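Thiol:disulfide interchange protein DsbC (Haemophilus influenzae, PDB 1T3B) probably shuffles wrongly paired disulfide bonds in periplasmic proteins and transfers its own redox-active disulfide to them, working as a homodimer. Local coordinates at residues R119-P124 against K168-L173; M94-H99 against K134-I139; K65-K70 against G174-V179. One frame throughout, in Å; residues are numbered along the deposited sequence.

Contact 1: R119-P124 against K168-L173; sequences RYLAFP and KKHYEL
L121 sets its CD2 methyl squarely over the imidazole of H170, 3.3 Å from the ring centroid and 7° off the normal, a CH-pi contact in which the two side chains cross at about a right angle. The same ring is gripped at ND1: A122 N donates to H170 ND1 at 3.2 Å, nearly straight, although the donor is tilted out of the imidazole plane. With a weak hydrogen bond between NE2 and E77 as well, both ring nitrogens of this buried histidine have partners, and its rotation is fixed. A122 has only a methyl, which lets the ring come up against the backbone.

L121 and A122 end strand 116-122, an inner strand of the thioredoxin-like sheet, and segment 168-173 of helix 166-177 crosses strand residues 119-122 almost perpendicularly, at 97°.

Beyond the strand end the contact turns aromatic. F123 and Y171 form an offset stack, centroids 4.7 Å apart and planes at 13°, each ring lying over the rim of the other. Both have CG anti to the backbone N, which swings each ring to the side of its own carbonyl carbon. P124 closes this end, its CD 4.1 Å from Y171 CD1. At the other end L121 CD1 meets L173 CD2, a purely apolar touch between branched leucines.

Contact 2: M94-H99 against K134-I139; sequences MDITCH and KQMEAI
I96 and M136 reach toward each other tip to tip, joining the loop that leads into the redox-active CxxC of a thioredoxin-like domain to helix 131-141. I96 belongs to a type I turn from D95 to C98, and C98, at the N-cap of the following helix, is disulfide-bonded to C101.

The tight part is wholly apolar. I96 CD1 comes to 3.4 Å from M136 CG, while I96 CG1 lies against both the sulfur and the terminal methyl of the methionine. Placing CG1 between the backbone N and the carbonyl carbon (chi1 53°) aims the long branch of I96 at the helix, and the bend of M136 at chi3 brings CE alongside that branch. An unbranched, flexible methionine suits this place, since it can follow the contour of the beta-branched isoleucine. I96 CG2 touches I139 CD1 more distantly, at 4.3 Å; I139 itself packs on helix 145-153.

Packing is looser round the buried Q135 and D95. Q135, extended beyond CG, brings OE1 only to 3.9 Å from I96 CD1, and no hydrogen bond crosses between the two segments. D95 OD1 lies 3.7 Å from M136 CE, the two side chains crossing at about a right angle. D95 divides its carboxylate: OD2 accepts from the backbone N of R125, which follows strand 116-122, and OD1 makes an Asx turn just ahead of C98. T97 is the residue on the solvent side, and it bonds back within its own loop. In the Asx turn D95 OD1 takes two bonds from this one residue, T97 N at 2.9 Å on its anti side and T97 OG1 at 2.8 Å from above the carboxylate plane.

Contact 3: K65-K70 against G174-V179; sequences KILVDK and GIQFGV
L67 meets F177 by a CH-pi contact, its CD2 methyl standing over the centre of the phenyl ring, 4.1 Å from the centroid and only 3° off the normal. The leucine fits because its two methyls part at CG: CD2 goes to the ring while CD1 is directed at the side chain of Q176.

Apolar packing adds to this, with L67 CB 4.1 Å from F177 CZ. A van der Waals approach to the backbone is separate: F177 CZ comes to 4.0 Å from V68 N, which lies oblique to the ring. A flat, rigid ring serves here, for F177 bridges the gap between two helices whose nearest CA atoms, those of L67 and F177, are 7.8 Å apart. The ring also rests on V186 of strand 184-186, and L67 on I36 of strand 35-40, so the pair sits between the sheets of the two domains.

Polar groups gather at the exposed border. K70, with CG anti to its backbone N (chi1 171°) and a chain bent at chi2 and chi4, turns its ammonium toward the end of Q176, the two side chains crossing at about a right angle. Flexible chains suit this solvent-facing margin.

Backbone hydrogen bonds close the C-terminal end of helix 166-177. V179 N reaches back to G174 O at 2.9 Å and G178 N to I175 O, while G178 takes a positive phi of 92°. Glycine suits this position because positive phi is readily open to a residue without a CB. This is a Schellman motif, ending helix 166-177 of the thioredoxin-like domain where it lies against helix 63-72, the helix that leads from the N-terminal part of DsbC into that domain.

In the fold
From the N terminus the chain passes the small antiparallel sheet and enters helix 63-72, where contact 3 begins; its partner comes 104 residues later, making the longest loop of the three. Contacts 1 and 2 both fall within that span. They cross, since the order is 94-99, 119-124, 134-139, 168-173. Contact 2 ties the active-site loop to helix 131-141, contact 1 the central sheet to helix 166-177, and contact 3 that same helix to helix 63-72. Contacts 1 and 2 join through probable backbone hydrogen bonds between M94 and both L121 and F123. Contacts 1 and 3 touch through L173 and K70, whereas contacts 2 and 3 stay about 7 Å apart at their nearest atoms.

Contact 1: R119-P124 against K168-L173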
ATOM      1  N   ARG A 119      10.641  10.076  28.328  1.00 70.83           N
ATOM      2  CA  ARG A 119       9.942  11.272  27.868  1.00 70.68           C
ATOM      3  C   ARG A 119       8.520  10.904  27.456  1.00 70.10           C
ATOM      4  O   ARG A 119       8.322  10.151  26.512  1.00 72.59           O
ATOM      5  CB  ARG A 119      10.688  11.881  26.679  1.00 72.43           C
ATOM      6  CG  ARG A 119      12.205  11.769  26.783  1.00 74.05           C
ATOM      7  CD  ARG A 119      12.914  12.655  25.769  1.00 74.83           C
ATOM      8  NE  ARG A 119      12.444  12.408  24.412  1.00 75.97           N
ATOM      9  CZ  ARG A 119      12.908  13.022  23.331  1.00 75.04           C
ATOM     10  NH1 ARG A 119      13.866  13.933  23.440  1.00 74.73           N
ATOM     11  NH2 ARG A 119      12.411  12.722  22.139  1.00 74.51           N
ATOM     12  N   TYR A 120       7.529  11.436  28.157  1.00 69.27           N
ATOM     13  CA  TYR A 120       6.149  11.108  27.849  1.00 68.59           C
ATOM     14  C   TYR A 120       5.437  12.010  26.866  1.00 68.41           C
ATOM     15  O   TYR A 120       5.548  13.233  26.902  1.00 68.65           O
ATOM     16  CB  TYR A 120       5.277  11.069  29.108  1.00 68.36           C
ATOM     17  CG  TYR A 120       5.596  10.011  30.132  1.00 65.78           C
ATOM     18  CD1 TYR A 120       5.531   8.651  29.830  1.00 66.77           C
ATOM     19  CD2 TYR A 120       5.925  10.376  31.426  1.00 65.62           C
ATOM     20  CE1 TYR A 120       5.787   7.685  30.809  1.00 65.30           C
ATOM     21  CE2 TYR A 120       6.181   9.425  32.397  1.00 66.40           C
ATOM     22  CZ  TYR A 120       6.113   8.094  32.089  1.00 65.45           C
ATOM     23  OH  TYR A 120       6.397   7.199  33.084  1.00 68.00           O
ATOM     24  N   LEU A 121       4.673  11.349  26.008  1.00 67.94           N
ATOM     25  CA  LEU A 121       3.822  11.963  25.014  1.00 66.57           C
ATOM     26  C   LEU A 121       2.483  11.368  25.417  1.00 65.24           C
ATOM     27  O   LEU A 121       2.438  10.293  26.001  1.00 64.67           O
ATOM     28  CB  LEU A 121       4.208  11.500  23.615  1.00 66.92           C
ATOM     29  CG  LEU A 121       5.364  12.276  23.006  1.00 68.54           C
ATOM     30  CD1 LEU A 121       5.729  11.719  21.673  1.00 67.54           C
ATOM     31  CD2 LEU A 121       4.945  13.721  22.863  1.00 69.64           C
ATOM     32  N   ALA A 122       1.392  12.052  25.118  1.00 63.60           N
ATOM     33  CA  ALA A 122       0.098  11.531  25.501  1.00 63.21           C
ATOM     34  C   ALA A 122      -0.517  10.665  24.420  1.00 64.19           C
ATOM     35  O   ALA A 122      -0.311  10.875  23.225  1.00 64.29           O
ATOM     36  CB  ALA A 122      -0.854  12.670  25.844  1.00 60.70           C
ATOM     37  N   PHE A 123      -1.285   9.682  24.855  1.00 64.56           N
ATOM     38  CA  PHE A 123      -1.959   8.829  23.919  1.00 65.82           C
ATOM     39  C   PHE A 123      -3.294   8.397  24.482  1.00 67.75           C
ATOM     40  O   PHE A 123      -3.432   7.274  24.961  1.00 68.17           O
ATOM     41  CB  PHE A 123      -1.122   7.597  23.588  1.00 65.23           C
ATOM     42  CG  PHE A 123      -1.627   6.842  22.393  1.00 67.73           C
ATOM     43  CD1 PHE A 123      -1.316   7.265  21.102  1.00 67.11           C
ATOM     44  CD2 PHE A 123      -2.478   5.754  22.553  1.00 68.60           C
ATOM     45  CE1 PHE A 123      -1.845   6.622  19.997  1.00 65.93           C
ATOM     46  CE2 PHE A 123      -3.015   5.103  21.448  1.00 68.56           C
ATOM     47  CZ  PHE A 123      -2.698   5.541  20.171  1.00 67.25           C
ATOM     48  N   PRO A 124      -4.289   9.299  24.479  1.00 69.03           N
ATOM     49  CA  PRO A 124      -5.609   8.925  25.004  1.00 71.21           C
ATOM     50  C   PRO A 124      -6.324   7.953  24.056  1.00 73.09           C
ATOM     51  O   PRO A 124      -6.867   8.337  23.014  1.00 72.51           O
ATOM     52  CB  PRO A 124      -6.324  10.271  25.162  1.00 71.49           C
ATOM     53  CG  PRO A 124      -5.620  11.169  24.215  1.00 72.29           C
ATOM     54  CD  PRO A 124      -4.180  10.758  24.335  1.00 70.68           C
ATOM     55  N   LYS A 168      -4.085  15.681  21.373  1.00 72.44           N
ATOM     56  CA  LYS A 168      -4.567  15.273  20.066  1.00 72.72           C
ATOM     57  C   LYS A 168      -3.390  15.182  19.108  1.00 73.53           C
ATOM     58  O   LYS A 168      -3.240  14.192  18.392  1.00 74.29           O
ATOM     59  CB  LYS A 168      -5.595  16.281  19.560  1.00 75.15           C
ATOM     60  CG  LYS A 168      -6.379  15.847  18.336  1.00 75.01           C
ATOM     61  CD  LYS A 168      -7.528  16.823  18.063  1.00 75.99           C
ATOM     62  CE  LYS A 168      -8.166  16.551  16.720  1.00 77.59           C
ATOM     63  NZ  LYS A 168      -7.156  16.590  15.616  1.00 78.33           N
ATOM     64  N   LYS A 169      -2.540  16.201  19.109  1.00 73.81           N
ATOM     65  CA  LYS A 169      -1.382  16.186  18.228  1.00 74.55           C
ATOM     66  C   LYS A 169      -0.480  15.002  18.573  1.00 75.95           C
ATOM     67  O   LYS A 169       0.088  14.371  17.691  1.00 74.83           O
ATOM     68  CB  LYS A 169      -0.609  17.505  18.330  1.00 75.00           C
ATOM     69  CG  LYS A 169       0.639  17.566  17.453  1.00 75.08           C
ATOM     70  CD  LYS A 169       1.187  18.980  17.366  1.00 75.31           C
ATOM     71  CE  LYS A 169       1.646  19.509  18.720  1.00 74.02           C
ATOM     72  NZ  LYS A 169       2.027  20.954  18.642  1.00 74.72           N
ATOM     73  N   HIS A 170      -0.361  14.694  19.859  1.00 76.46           N
ATOM     74  CA  HIS A 170       0.460  13.567  20.295  1.00 77.18           C
ATOM     75  C   HIS A 170      -0.184  12.260  19.867  1.00 77.13           C
ATOM     76  O   HIS A 170       0.490  11.306  19.499  1.00 77.67           O
ATOM     77  CB  HIS A 170       0.616  13.571  21.818  1.00 78.71           C
ATOM     78  CG  HIS A 170       1.477  14.679  22.335  1.00 80.60           C
ATOM     79  ND1 HIS A 170       1.661  14.915  23.680  1.00 79.93           N
ATOM     80  CD2 HIS A 170       2.225  15.602  21.686  1.00 81.52           C
ATOM     81  CE1 HIS A 170       2.485  15.933  23.837  1.00 81.50           C
ATOM     82  NE2 HIS A 170       2.843  16.370  22.642  1.00 82.32           N
ATOM     83  N   TYR A 171      -1.504  12.226  19.926  1.00 77.53           N
ATOM     84  CA  TYR A 171      -2.255  11.048  19.545  1.00 77.81           C
ATOM     85  C   TYR A 171      -2.026  10.709  18.074  1.00 77.51           C
ATOM     86  O   TYR A 171      -1.576   9.626  17.726  1.00 78.34           O
ATOM     87  CB  TYR A 171      -3.727  11.313  19.774  1.00 79.54           C
ATOM     88  CG  TYR A 171      -4.580  10.114  19.535  1.00 81.26           C
ATOM     89  CD1 TYR A 171      -4.867   9.232  20.566  1.00 82.00           C
ATOM     90  CD2 TYR A 171      -5.111   9.858  18.274  1.00 81.66           C
ATOM     91  CE1 TYR A 171      -5.669   8.121  20.350  1.00 84.39           C
ATOM     92  CE2 TYR A 171      -5.911   8.753  18.044  1.00 83.28           C
ATOM     93  CZ  TYR A 171      -6.188   7.886  19.083  1.00 84.38           C
ATOM     94  OH  TYR A 171      -6.983   6.787  18.864  1.00 85.48           O
ATOM     95  N   GLU A 172      -2.352  11.657  17.215  1.00 76.95           N
ATOM     96  CA  GLU A 172      -2.191  11.487  15.788  1.00 76.21           C
ATOM     97  C   GLU A 172      -0.776  11.077  15.397  1.00 74.89           C
ATOM     98  O   GLU A 172      -0.601  10.286  14.480  1.00 76.91           O
ATOM     99  CB  GLU A 172      -2.612  12.777  15.091  1.00 75.94           C
ATOM    100  CG  GLU A 172      -4.016  13.209  15.493  1.00 76.77           C
ATOM    101  CD  GLU A 172      -4.395  14.557  14.936  1.00 80.43           C
ATOM    102  OE1 GLU A 172      -3.533  15.461  14.939  1.00 83.48           O
ATOM    103  OE2 GLU A 172      -5.558  14.722  14.510  1.00 82.03           O
ATOM    104  N   LEU A 173       0.234  11.602  16.082  1.00 73.75           N
ATOM    105  CA  LEU A 173       1.622  11.235  15.779  1.00 73.34           C
ATOM    106  C   LEU A 173       1.878   9.799  16.183  1.00 73.50           C
ATOM    107  O   LEU A 173       2.726   9.125  15.601  1.00 74.23           O
ATOM    108  CB  LEU A 173       2.621  12.134  16.522  1.00 73.60           C
ATOM    109  CG  LEU A 173       4.079  11.639  16.591  1.00 72.81           C
ATOM    110  CD1 LEU A 173       4.733  11.768  15.227  1.00 73.55           C
ATOM    111  CD2 LEU A 173       4.868  12.437  17.618  1.00 71.81           C
TER

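Contact 2: M94-H99 against K134-I139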
ATOM      1  N   MET A  94       1.826   7.275  26.531  1.00 66.17           N
ATOM      2  CA  MET A  94       1.172   6.776  27.708  1.00 69.70           C
ATOM      3  C   MET A  94      -0.250   7.263  27.909  1.00 68.81           C
ATOM      4  O   MET A  94      -0.649   8.284  27.362  1.00 68.65           O
ATOM      5  CB  MET A  94       2.071   7.147  28.882  1.00 73.97           C
ATOM      6  CG  MET A  94       1.507   6.902  30.228  1.00 79.46           C
ATOM      7  SD  MET A  94       1.786   8.375  31.209  1.00 87.32           S
ATOM      8  CE  MET A  94       0.407   9.350  30.738  1.00 82.73           C
ATOM      9  N   ASP A  95      -1.016   6.498  28.679  1.00 69.15           N
ATOM     10  CA  ASP A  95      -2.400   6.827  28.991  1.00 69.68           C
ATOM     11  C   ASP A  95      -2.524   6.740  30.510  1.00 68.78           C
ATOM     12  O   ASP A  95      -1.903   5.892  31.137  1.00 69.35           O
ATOM     13  CB  ASP A  95      -3.349   5.839  28.313  1.00 71.59           C
ATOM     14  CG  ASP A  95      -4.796   6.284  28.381  1.00 75.28           C
ATOM     15  OD1 ASP A  95      -5.274   6.565  29.506  1.00 77.15           O
ATOM     16  OD2 ASP A  95      -5.451   6.353  27.317  1.00 74.51           O
ATOM     17  N   ILE A  96      -3.332   7.607  31.102  1.00 68.18           N
ATOM     18  CA  ILE A  96      -3.456   7.641  32.551  1.00 68.43           C
ATOM     19  C   ILE A  96      -4.336   6.574  33.157  1.00 70.21           C
ATOM     20  O   ILE A  96      -4.319   6.353  34.369  1.00 72.58           O
ATOM     21  CB  ILE A  96      -3.944   9.024  33.022  1.00 67.63           C
ATOM     22  CG1 ILE A  96      -5.225   9.404  32.287  1.00 67.49           C
ATOM     23  CG2 ILE A  96      -2.879  10.055  32.759  1.00 63.73           C
ATOM     24  CD1 ILE A  96      -5.783  10.714  32.698  1.00 66.13           C
ATOM     25  N   THR A  97      -5.097   5.902  32.316  1.00 70.06           N
ATOM     26  CA  THR A  97      -5.986   4.862  32.796  1.00 71.84           C
ATOM     27  C   THR A  97      -5.452   3.495  32.380  1.00 72.49           C
ATOM     28  O   THR A  97      -6.228   2.569  32.159  1.00 71.97           O
ATOM     29  CB  THR A  97      -7.382   5.042  32.189  1.00 75.07           C
ATOM     30  OG1 THR A  97      -7.282   5.022  30.753  1.00 75.12           O
ATOM     31  CG2 THR A  97      -8.000   6.359  32.652  1.00 73.29           C
ATOM     32  N   CYS A  98      -4.133   3.367  32.275  1.00 71.53           N
ATOM     33  CA  CYS A  98      -3.531   2.115  31.843  1.00 71.50           C
ATOM     34  C   CYS A  98      -2.575   1.524  32.884  1.00 71.60           C
ATOM     35  O   CYS A  98      -1.539   2.106  33.202  1.00 71.28           O
ATOM     36  CB  CYS A  98      -2.848   2.347  30.483  1.00 70.78           C
ATOM     37  SG  CYS A  98      -1.241   1.554  30.166  1.00 77.53           S
ATOM     38  N   HIS A  99      -2.944   0.358  33.414  1.00 70.08           N
ATOM     39  CA  HIS A  99      -2.163  -0.340  34.438  1.00 69.85           C
ATOM     40  C   HIS A  99      -0.664  -0.444  34.203  1.00 69.17           C
ATOM     41  O   HIS A  99       0.131  -0.223  35.123  1.00 69.39           O
ATOM     42  CB  HIS A  99      -2.718  -1.748  34.659  1.00 70.72           C
ATOM     43  CG  HIS A  99      -1.920  -2.574  35.626  1.00 73.80           C
ATOM     44  ND1 HIS A  99      -1.262  -3.727  35.252  1.00 73.40           N
ATOM     45  CD2 HIS A  99      -1.675  -2.416  36.950  1.00 74.97           C
ATOM     46  CE1 HIS A  99      -0.647  -4.244  36.302  1.00 73.14           C
ATOM     47  NE2 HIS A  99      -0.881  -3.469  37.344  1.00 75.73           N
ATOM     48  N   LYS A 134      -9.649  14.832  28.560  1.00 79.21           N
ATOM     49  CA  LYS A 134      -9.642  16.229  28.978  1.00 79.80           C
ATOM     50  C   LYS A 134      -8.687  16.441  30.149  1.00 78.34           C
ATOM     51  O   LYS A 134      -8.092  17.511  30.302  1.00 77.46           O
ATOM     52  CB  LYS A 134     -11.057  16.648  29.385  1.00 82.58           C
ATOM     53  CG  LYS A 134     -12.158  16.183  28.429  1.00 86.94           C
ATOM     54  CD  LYS A 134     -12.557  17.237  27.420  1.00 89.17           C
ATOM     55  N   GLN A 135      -8.557  15.419  30.987  1.00 76.32           N
ATOM     56  CA  GLN A 135      -7.671  15.504  32.141  1.00 74.56           C
ATOM     57  C   GLN A 135      -6.220  15.497  31.691  1.00 73.59           C
ATOM     58  O   GLN A 135      -5.375  16.182  32.263  1.00 74.54           O
ATOM     59  CB  GLN A 135      -7.921  14.332  33.079  1.00 74.30           C
ATOM     60  CG  GLN A 135      -9.365  14.195  33.473  1.00 75.08           C
ATOM     61  CD  GLN A 135      -9.598  12.998  34.338  1.00 75.58           C
ATOM     62  OE1 GLN A 135      -9.245  11.885  33.972  1.00 77.09           O
ATOM     63  NE2 GLN A 135     -10.194  13.214  35.499  1.00 77.36           N
ATOM     64  N   MET A 136      -5.932  14.725  30.654  1.00 70.12           N
ATOM     65  CA  MET A 136      -4.577  14.648  30.150  1.00 68.63           C
ATOM     66  C   MET A 136      -4.160  15.924  29.464  1.00 68.88           C
ATOM     67  O   MET A 136      -2.988  16.268  29.451  1.00 68.84           O
ATOM     68  CB  MET A 136      -4.429  13.463  29.205  1.00 69.36           C
ATOM     69  CG  MET A 136      -4.308  12.145  29.954  1.00 70.50           C
ATOM     70  SD  MET A 136      -4.071  10.730  28.915  1.00 74.86           S
ATOM     71  CE  MET A 136      -5.710  10.165  28.850  1.00 72.87           C
ATOM     72  N   GLU A 137      -5.116  16.631  28.882  1.00 67.66           N
ATOM     73  CA  GLU A 137      -4.787  17.889  28.231  1.00 68.36           C
ATOM     74  C   GLU A 137      -4.355  18.814  29.359  1.00 67.35           C
ATOM     75  O   GLU A 137      -3.334  19.491  29.282  1.00 66.14           O
ATOM     76  CB  GLU A 137      -6.011  18.459  27.525  1.00 69.25           C
ATOM     77  CG  GLU A 137      -5.799  18.730  26.058  1.00 74.66           C
ATOM     78  CD  GLU A 137      -4.809  19.837  25.805  1.00 77.26           C
ATOM     79  OE1 GLU A 137      -4.938  20.885  26.460  1.00 79.83           O
ATOM     80  OE2 GLU A 137      -3.917  19.675  24.944  1.00 77.61           O
ATOM     81  N   ALA A 138      -5.143  18.807  30.424  1.00 66.60           N
ATOM     82  CA  ALA A 138      -4.854  19.626  31.578  1.00 67.45           C
ATOM     83  C   ALA A 138      -3.459  19.300  32.070  1.00 67.45           C
ATOM     84  O   ALA A 138      -2.639  20.194  32.258  1.00 71.63           O
ATOM     85  CB  ALA A 138      -5.866  19.360  32.670  1.00 64.57           C
ATOM     86  N   ILE A 139      -3.183  18.018  32.265  1.00 64.48           N
ATOM     87  CA  ILE A 139      -1.884  17.594  32.762  1.00 61.90           C
ATOM     88  C   ILE A 139      -0.712  17.993  31.890  1.00 61.39           C
ATOM     89  O   ILE A 139       0.295  18.462  32.394  1.00 62.03           O
ATOM     90  CB  ILE A 139      -1.821  16.062  32.944  1.00 61.47           C
ATOM     91  CG1 ILE A 139      -2.820  15.616  34.001  1.00 59.96           C
ATOM     92  CG2 ILE A 139      -0.431  15.645  33.355  1.00 58.95           C
ATOM     93  CD1 ILE A 139      -2.962  14.113  34.094  1.00 62.02           C
TER

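Contact 3: K65-K70 against G174-V179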
ATOM      1  N   LYS A  65      12.897   7.999   9.762  1.00 90.64           N
ATOM      2  CA  LYS A  65      13.649   9.159  10.218  1.00 90.03           C
ATOM      3  C   LYS A  65      12.906  10.460   9.946  1.00 88.37           C
ATOM      4  O   LYS A  65      13.110  11.442  10.641  1.00 88.48           O
ATOM      5  CB  LYS A  65      15.009   9.192   9.553  1.00 88.86           C
ATOM      6  N   ILE A  66      12.060  10.485   8.928  1.00 86.86           N
ATOM      7  CA  ILE A  66      11.308  11.704   8.639  1.00 87.48           C
ATOM      8  C   ILE A  66      10.323  11.890   9.786  1.00 86.09           C
ATOM      9  O   ILE A  66      10.073  13.007  10.246  1.00 85.25           O
ATOM     10  CB  ILE A  66      10.497  11.590   7.305  1.00 88.97           C
ATOM     11  CG1 ILE A  66      11.451  11.503   6.105  1.00 89.26           C
ATOM     12  CG2 ILE A  66       9.565  12.793   7.152  1.00 87.06           C
ATOM     13  N   LEU A  67       9.775  10.767  10.239  1.00 85.39           N
ATOM     14  CA  LEU A  67       8.802  10.733  11.318  1.00 83.05           C
ATOM     15  C   LEU A  67       9.437  11.138  12.650  1.00 83.11           C
ATOM     16  O   LEU A  67       8.962  12.059  13.312  1.00 82.43           O
ATOM     17  CB  LEU A  67       8.195   9.320  11.415  1.00 81.29           C
ATOM     18  CG  LEU A  67       6.668   9.165  11.422  1.00 79.43           C
ATOM     19  CD1 LEU A  67       6.094   9.794  10.172  1.00 79.29           C
ATOM     20  CD2 LEU A  67       6.281   7.693  11.487  1.00 76.78           C
ATOM     21  N   VAL A  68      10.514  10.454  13.035  1.00 82.90           N
ATOM     22  CA  VAL A  68      11.204  10.738  14.293  1.00 82.44           C
ATOM     23  C   VAL A  68      11.461  12.225  14.514  1.00 83.60           C
ATOM     24  O   VAL A  68      11.294  12.724  15.622  1.00 85.27           O
ATOM     25  CB  VAL A  68      12.552  10.008  14.373  1.00 83.43           C
ATOM     26  CG1 VAL A  68      13.577  10.692  13.492  1.00 83.69           C
ATOM     27  CG2 VAL A  68      13.029   9.965  15.795  1.00 82.79           C
ATOM     28  N   ASP A  69      11.878  12.933  13.468  1.00 83.57           N
ATOM     29  CA  ASP A  69      12.133  14.365  13.586  1.00 83.67           C
ATOM     30  C   ASP A  69      10.840  15.033  14.042  1.00 82.85           C
ATOM     31  O   ASP A  69      10.851  15.919  14.895  1.00 84.28           O
ATOM     32  CB  ASP A  69      12.566  14.974  12.242  1.00 85.11           C
ATOM     33  CG  ASP A  69      13.825  14.334  11.677  1.00 86.90           C
ATOM     34  OD1 ASP A  69      14.617  13.754  12.454  1.00 88.16           O
ATOM     35  OD2 ASP A  69      14.030  14.430  10.445  1.00 87.61           O
ATOM     36  N   LYS A  70       9.729  14.604  13.452  1.00 80.26           N
ATOM     37  CA  LYS A  70       8.402  15.121  13.786  1.00 77.20           C
ATOM     38  C   LYS A  70       8.213  15.001  15.298  1.00 75.76           C
ATOM     39  O   LYS A  70       7.925  15.981  15.976  1.00 74.64           O
ATOM     40  CB  LYS A  70       7.340  14.298  13.046  1.00 76.58           C
ATOM     41  CG  LYS A  70       5.897  14.553  13.432  1.00 73.46           C
ATOM     42  CD  LYS A  70       5.359  15.815  12.815  1.00 71.53           C
ATOM     43  CE  LYS A  70       3.845  15.747  12.704  1.00 71.71           C
ATOM     44  NZ  LYS A  70       3.386  14.490  12.035  1.00 70.69           N
ATOM     45  N   GLY A 174       1.145   9.338  17.190  1.00 74.18           N
ATOM     46  CA  GLY A 174       1.305   7.976  17.669  1.00 74.64           C
ATOM     47  C   GLY A 174       0.791   6.987  16.651  1.00 75.88           C
ATOM     48  O   GLY A 174       1.415   5.954  16.381  1.00 75.56           O
ATOM     49  N   ILE A 175      -0.360   7.303  16.074  1.00 77.35           N
ATOM     50  CA  ILE A 175      -0.931   6.431  15.068  1.00 78.33           C
ATOM     51  C   ILE A 175       0.039   6.305  13.907  1.00 77.93           C
ATOM     52  O   ILE A 175       0.298   5.203  13.433  1.00 79.01           O
ATOM     53  CB  ILE A 175      -2.291   6.947  14.597  1.00 77.65           C
ATOM     54  CG1 ILE A 175      -3.256   6.927  15.787  1.00 78.57           C
ATOM     55  CG2 ILE A 175      -2.822   6.082  13.470  1.00 78.07           C
ATOM     56  CD1 ILE A 175      -4.673   7.292  15.445  1.00 80.02           C
ATOM     57  N   GLN A 176       0.595   7.428  13.466  1.00 78.37           N
ATOM     58  CA  GLN A 176       1.564   7.410  12.378  1.00 78.71           C
ATOM     59  C   GLN A 176       2.651   6.391  12.688  1.00 79.77           C
ATOM     60  O   GLN A 176       3.126   5.676  11.806  1.00 81.41           O
ATOM     61  CB  GLN A 176       2.211   8.780  12.207  1.00 79.53           C
ATOM     62  CG  GLN A 176       1.298   9.850  11.644  1.00 81.83           C
ATOM     63  CD  GLN A 176       2.050  11.139  11.353  1.00 83.33           C
ATOM     64  OE1 GLN A 176       3.090  11.116  10.694  1.00 83.79           O
ATOM     65  NE2 GLN A 176       1.530  12.268  11.842  1.00 84.36           N
ATOM     66  N   PHE A 177       3.046   6.330  13.952  1.00 79.21           N
ATOM     67  CA  PHE A 177       4.069   5.390  14.376  1.00 78.43           C
ATOM     68  C   PHE A 177       3.521   3.968  14.466  1.00 77.74           C
ATOM     69  O   PHE A 177       4.279   3.000  14.510  1.00 77.39           O
ATOM     70  CB  PHE A 177       4.633   5.813  15.733  1.00 79.88           C
ATOM     71  CG  PHE A 177       5.847   6.686  15.638  1.00 80.35           C
ATOM     72  CD1 PHE A 177       7.091   6.132  15.360  1.00 80.68           C
ATOM     73  CD2 PHE A 177       5.744   8.061  15.789  1.00 79.87           C
ATOM     74  CE1 PHE A 177       8.215   6.937  15.233  1.00 82.18           C
ATOM     75  CE2 PHE A 177       6.863   8.880  15.664  1.00 80.82           C
ATOM     76  CZ  PHE A 177       8.100   8.319  15.384  1.00 82.59           C
ATOM     77  N   GLY A 178       2.201   3.842  14.494  1.00 76.40           N
ATOM     78  CA  GLY A 178       1.599   2.527  14.599  1.00 73.79           C
ATOM     79  C   GLY A 178       1.324   2.126  16.035  1.00 73.12           C
ATOM     80  O   GLY A 178       1.299   0.943  16.356  1.00 73.34           O
ATOM     81  N   VAL A 179       1.115   3.100  16.913  1.00 70.82           N
ATOM     82  CA  VAL A 179       0.836   2.758  18.296  1.00 69.88           C
ATOM     83  C   VAL A 179      -0.560   2.159  18.337  1.00 68.49           C
ATOM     84  O   VAL A 179      -1.503   2.738  17.804  1.00 68.66           O
ATOM     85  CB  VAL A 179       0.893   3.996  19.222  1.00 69.89           C
ATOM     86  CG1 VAL A 179       0.852   3.554  20.689  1.00 67.10           C
ATOM     87  CG2 VAL A 179       2.153   4.795  18.937  1.00 68.93           C
TER